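Polyketide biosynthesis 3-hydroxy-3-methylglutaryl-ACP synthase PksG (PDB 4YXT) catalyses the aldol condensation of acetyl-ACP with a beta-ketothioester polyketide intermediate during biosynthesis of the antibiotic bacillaene in Bacillus subtilis. Local coordinates at residues F54-L66 with S167-E179. The protein carries 1 engineered substitution. Sequence-based numbering, arbitrary orientation.
Sequences FGVNAAKPIIDAL and SAGAGAVAVLVGE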
loop_
_atom_site.group_PDB
_atom_site.type_symbol
_atom_site.label_atom_id
_atom_site.label_comp_id
_atom_site.label_asym_id
_atom_site.label_seq_id
_atom_site.Cartn_x
_atom_site.Cartn_y
_atom_site.Cartn_z
ATOM N N PHE A 54 1.999 17.776 -4.166
ATOM C CA PHE A 54 0.788 17.611 -4.972
ATOM C C PHE A 54 -0.328 17.143 -4.073
ATOM O O PHE A 54 -1.412 17.674 -4.200
ATOM C CB PHE A 54 0.956 16.618 -6.136
ATOM C CG PHE A 54 1.253 17.259 -7.449
ATOM C CD1 PHE A 54 2.460 17.854 -7.675
ATOM C CD2 PHE A 54 0.306 17.251 -8.472
ATOM C CE1 PHE A 54 2.740 18.462 -8.906
ATOM C CE2 PHE A 54 0.560 17.845 -9.703
ATOM C CZ PHE A 54 1.782 18.459 -9.920
ATOM N N GLY A 55 -0.042 16.190 -3.156
ATOM C CA GLY A 55 -1.049 15.679 -2.209
ATOM C C GLY A 55 -1.511 16.704 -1.149
ATOM O O GLY A 55 -2.715 16.807 -0.838
ATOM N N VAL A 56 -0.565 17.425 -0.563
ATOM C CA VAL A 56 -0.883 18.488 0.439
ATOM C C VAL A 56 -1.714 19.547 -0.184
ATOM O O VAL A 56 -2.791 19.877 0.321
ATOM C CB VAL A 56 0.372 19.047 1.072
ATOM C CG1 VAL A 56 0.136 20.310 1.917
ATOM C CG2 VAL A 56 0.998 17.945 1.936
ATOM N N ASN A 57 -1.313 19.971 -1.364
ATOM C CA ASN A 57 -2.121 20.985 -2.087
ATOM C C ASN A 57 -3.525 20.516 -2.437
ATOM O O ASN A 57 -4.444 21.310 -2.390
ATOM C CB ASN A 57 -1.365 21.487 -3.299
ATOM C CG ASN A 57 -0.078 22.150 -2.904
ATOM O OD1 ASN A 57 0.000 22.755 -1.853
ATOM N ND2 ASN A 57 0.928 22.028 -3.713
ATOM N N ALA A 58 -3.722 19.236 -2.746
ATOM C CA ALA A 58 -5.094 18.763 -2.931
ATOM C C ALA A 58 -5.873 18.718 -1.630
ATOM O O ALA A 58 -7.053 19.033 -1.615
ATOM C CB ALA A 58 -5.127 17.405 -3.652
ATOM N N ALA A 59 -5.263 18.312 -0.522
ATOM C CA ALA A 59 -6.056 18.066 0.703
ATOM C C ALA A 59 -6.273 19.304 1.562
ATOM O O ALA A 59 -7.255 19.423 2.339
ATOM C CB ALA A 59 -5.392 16.996 1.535
ATOM N N LYS A 60 -5.344 20.217 1.444
ATOM C CA LYS A 60 -5.323 21.428 2.266
ATOM C C LYS A 60 -6.690 22.133 2.279
ATOM O O LYS A 60 -7.242 22.434 3.379
ATOM C CB LYS A 60 -4.136 22.299 1.824
ATOM C CG LYS A 60 -4.041 23.735 2.390
ATOM C CD LYS A 60 -3.233 23.804 3.674
ATOM C CE LYS A 60 -2.617 25.177 3.879
ATOM N NZ LYS A 60 -3.561 26.284 3.526
ATOM N N PRO A 61 -7.295 22.344 1.088
ATOM C CA PRO A 61 -8.576 23.009 1.110
ATOM C C PRO A 61 -9.686 22.225 1.811
ATOM O O PRO A 61 -10.609 22.817 2.374
ATOM C CB PRO A 61 -8.869 23.241 -0.379
ATOM C CG PRO A 61 -7.499 23.413 -0.989
ATOM C CD PRO A 61 -6.707 22.363 -0.264
ATOM N N ILE A 62 -9.581 20.907 1.813
ATOM C CA ILE A 62 -10.502 20.112 2.566
ATOM C C ILE A 62 -10.250 20.342 4.029
ATOM O O ILE A 62 -11.154 20.680 4.770
ATOM C CB ILE A 62 -10.367 18.622 2.276
ATOM C CG1 ILE A 62 -10.680 18.337 0.807
ATOM C CG2 ILE A 62 -11.338 17.873 3.186
ATOM C CD1 ILE A 62 -10.578 16.859 0.455
ATOM N N ILE A 63 -9.003 20.233 4.430
ATOM C CA ILE A 63 -8.709 20.315 5.834
ATOM C C ILE A 63 -9.042 21.735 6.357
ATOM O O ILE A 63 -9.608 21.889 7.451
ATOM C CB ILE A 63 -7.269 19.860 6.115
ATOM C CG1 ILE A 63 -7.079 18.362 5.778
ATOM C CG2 ILE A 63 -6.924 20.086 7.557
ATOM C CD1 ILE A 63 -8.179 17.445 6.291
ATOM N N ASP A 64 -8.757 22.757 5.553
ATOM C CA ASP A 64 -9.056 24.137 5.992
ATOM C C ASP A 64 -10.535 24.319 6.200
ATOM O O ASP A 64 -10.929 25.054 7.086
ATOM C CB ASP A 64 -8.534 25.182 5.034
ATOM C CG ASP A 64 -7.049 25.276 5.061
ATOM O OD1 ASP A 64 -6.457 24.665 5.972
ATOM O OD2 ASP A 64 -6.467 25.961 4.184
ATOM N N ALA A 65 -11.375 23.606 5.453
ATOM C CA ALA A 65 -12.824 23.812 5.641
ATOM C C ALA A 65 -13.372 23.084 6.889
ATOM O O ALA A 65 -14.536 23.266 7.226
ATOM C CB ALA A 65 -13.606 23.426 4.385
ATOM N N LEU A 66 -12.561 22.290 7.588
ATOM C CA LEU A 66 -13.088 21.513 8.716
ATOM C C LEU A 66 -12.814 22.204 10.044
ATOM O O LEU A 66 -11.802 22.884 10.224
ATOM C CB LEU A 66 -12.466 20.097 8.798
ATOM C CG LEU A 66 -12.375 19.164 7.586
ATOM C CD1 LEU A 66 -11.401 18.012 7.865
ATOM C CD2 LEU A 66 -13.747 18.640 7.260
ATOM N N SER A 167 -0.719 12.988 -23.122
ATOM C CA SER A 167 -1.641 12.636 -22.000
ATOM C C SER A 167 -0.923 12.380 -20.655
ATOM O O SER A 167 -1.567 12.057 -19.668
ATOM C CB SER A 167 -2.451 11.385 -22.365
ATOM O OG SER A 167 -3.118 11.574 -23.615
ATOM N N ALA A 168 0.404 12.508 -20.643
ATOM C CA ALA A 168 1.226 12.077 -19.548
ATOM C C ALA A 168 1.227 13.153 -18.476
ATOM O O ALA A 168 2.107 14.002 -18.465
ATOM C CB ALA A 168 2.652 11.818 -20.047
ATOM N N GLY A 169 0.268 13.106 -17.553
ATOM C CA GLY A 169 0.124 14.173 -16.584
ATOM C C GLY A 169 0.693 14.065 -15.177
ATOM O O GLY A 169 1.532 13.212 -14.862
ATOM N N ALA A 170 0.253 15.006 -14.347
ATOM C CA ALA A 170 0.640 15.117 -12.951
ATOM C C ALA A 170 -0.560 15.685 -12.194
ATOM O O ALA A 170 -1.177 16.652 -12.622
ATOM C CB ALA A 170 1.805 16.054 -12.781
ATOM N N GLY A 171 -0.876 15.134 -11.042
ATOM C CA GLY A 171 -2.099 15.525 -10.384
ATOM C C GLY A 171 -2.219 14.803 -9.078
ATOM O O GLY A 171 -1.440 13.878 -8.821
ATOM N N ALA A 172 -3.190 15.236 -8.262
ATOM C CA ALA A 172 -3.536 14.557 -7.034
ATOM C C ALA A 172 -4.950 14.879 -6.736
ATOM O O ALA A 172 -5.437 15.961 -7.091
ATOM C CB ALA A 172 -2.626 14.938 -5.862
ATOM N N VAL A 173 -5.633 13.901 -6.171
ATOM C CA VAL A 173 -6.984 14.070 -5.673
ATOM C C VAL A 173 -7.054 13.561 -4.216
ATOM O O VAL A 173 -6.599 12.443 -3.913
ATOM C CB VAL A 173 -8.043 13.289 -6.490
ATOM C CG1 VAL A 173 -9.465 13.579 -5.976
ATOM C CG2 VAL A 173 -8.013 13.620 -7.960
ATOM N N ALA A 174 -7.637 14.363 -3.334
ATOM C CA ALA A 174 -7.684 14.027 -1.945
ATOM C C ALA A 174 -9.133 13.812 -1.660
ATOM O O ALA A 174 -9.976 14.597 -2.101
ATOM C CB ALA A 174 -7.113 15.165 -1.114
ATOM N N VAL A 175 -9.446 12.748 -0.944
ATOM C CA VAL A 175 -10.795 12.342 -0.683
ATOM C C VAL A 175 -10.916 12.094 0.835
ATOM O O VAL A 175 -10.229 11.224 1.364
ATOM C CB VAL A 175 -11.111 11.018 -1.421
ATOM C CG1 VAL A 175 -12.485 10.484 -1.054
ATOM C CG2 VAL A 175 -11.022 11.098 -2.952
ATOM N N LEU A 176 -11.826 12.826 1.494
ATOM C CA LEU A 176 -12.197 12.650 2.877
ATOM C C LEU A 176 -13.372 11.725 3.012
ATOM O O LEU A 176 -14.397 11.968 2.446
ATOM C CB LEU A 176 -12.614 13.997 3.472
ATOM C CG LEU A 176 -12.857 14.025 4.990
ATOM C CD1 LEU A 176 -11.569 13.947 5.804
ATOM C CD2 LEU A 176 -13.638 15.287 5.333
ATOM N N VAL A 177 -13.215 10.663 3.791
ATOM C CA VAL A 177 -14.141 9.578 3.852
ATOM C C VAL A 177 -14.651 9.543 5.291
ATOM O O VAL A 177 -13.872 9.674 6.279
ATOM C CB VAL A 177 -13.467 8.243 3.448
ATOM C CG1 VAL A 177 -14.421 7.079 3.532
ATOM C CG2 VAL A 177 -12.860 8.330 2.041
ATOM N N GLY A 178 -15.963 9.393 5.415
ATOM C CA GLY A 178 -16.611 9.557 6.703
ATOM C C GLY A 178 -18.012 9.016 6.797
ATOM O O GLY A 178 -18.520 8.380 5.860
ATOM N N GLU A 179 -18.643 9.275 7.940
ATOM C CA GLU A 179 -19.964 8.731 8.202
ATOM C C GLU A 179 -21.108 9.598 7.673
ATOM O O GLU A 179 -22.220 9.147 7.643
ATOM C CB GLU A 179 -20.106 8.437 9.704
ATOM C CG GLU A 179 -19.018 7.498 10.254
ATOM C CD GLU A 179 -19.121 7.327 11.755
ATOM O OE1 GLU A 179 -19.977 8.027 12.342
ATOM O OE2 GLU A 179 -18.385 6.503 12.354
#
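Phe54 sets the CD2-CE2-CZ side of its ring against Ala170 and Gly171, where strand 170-178 starts beneath helix 51-64. In this thiolase-like fold the helix packs on one face of the mixed sheet, over strand 170-178 and its neighbours 137-145 and 5-12; the axes of 54-64 and 170-178 cross at -34° with a closest approach of 6.9 Å. At Ala170 the methyl CB meets Phe54 CZ at 3.7 Å. Gly171 brings backbone alone to the ring, its N lying 3.3 Å from Phe54 CE2, while the ring also makes an edge-to-face contact with Phe12 of the adjacent strand 5-12. Ala172 then pushes CB up to the helix backbone, 3.4 Å from Phe54 O, at the level of Gly55. Val173 points away from the helix, its side chain about 10 Å from that of His250, an active-site residue by similarity. Ala174 fits between Ala58 and Ala59, with its CB 3.6 Å from Ala59 CA. No hydrogen bond links the segments; the small alanines allow close apolar packing instead. Toward the strand's end larger side chains bridge the wider separation of the backbones. Leu176, with CG anti to its backbone N (chi1 -172°), passes CD2 alongside Ile62 CG2, and the same CD2 meets Leu66 CD2 tip to tip at 3.9 Å. The CG1-CD1 branch of Ile62 reaches down to the strand backbone, placing CD1 3.5 Å from Ala174 O.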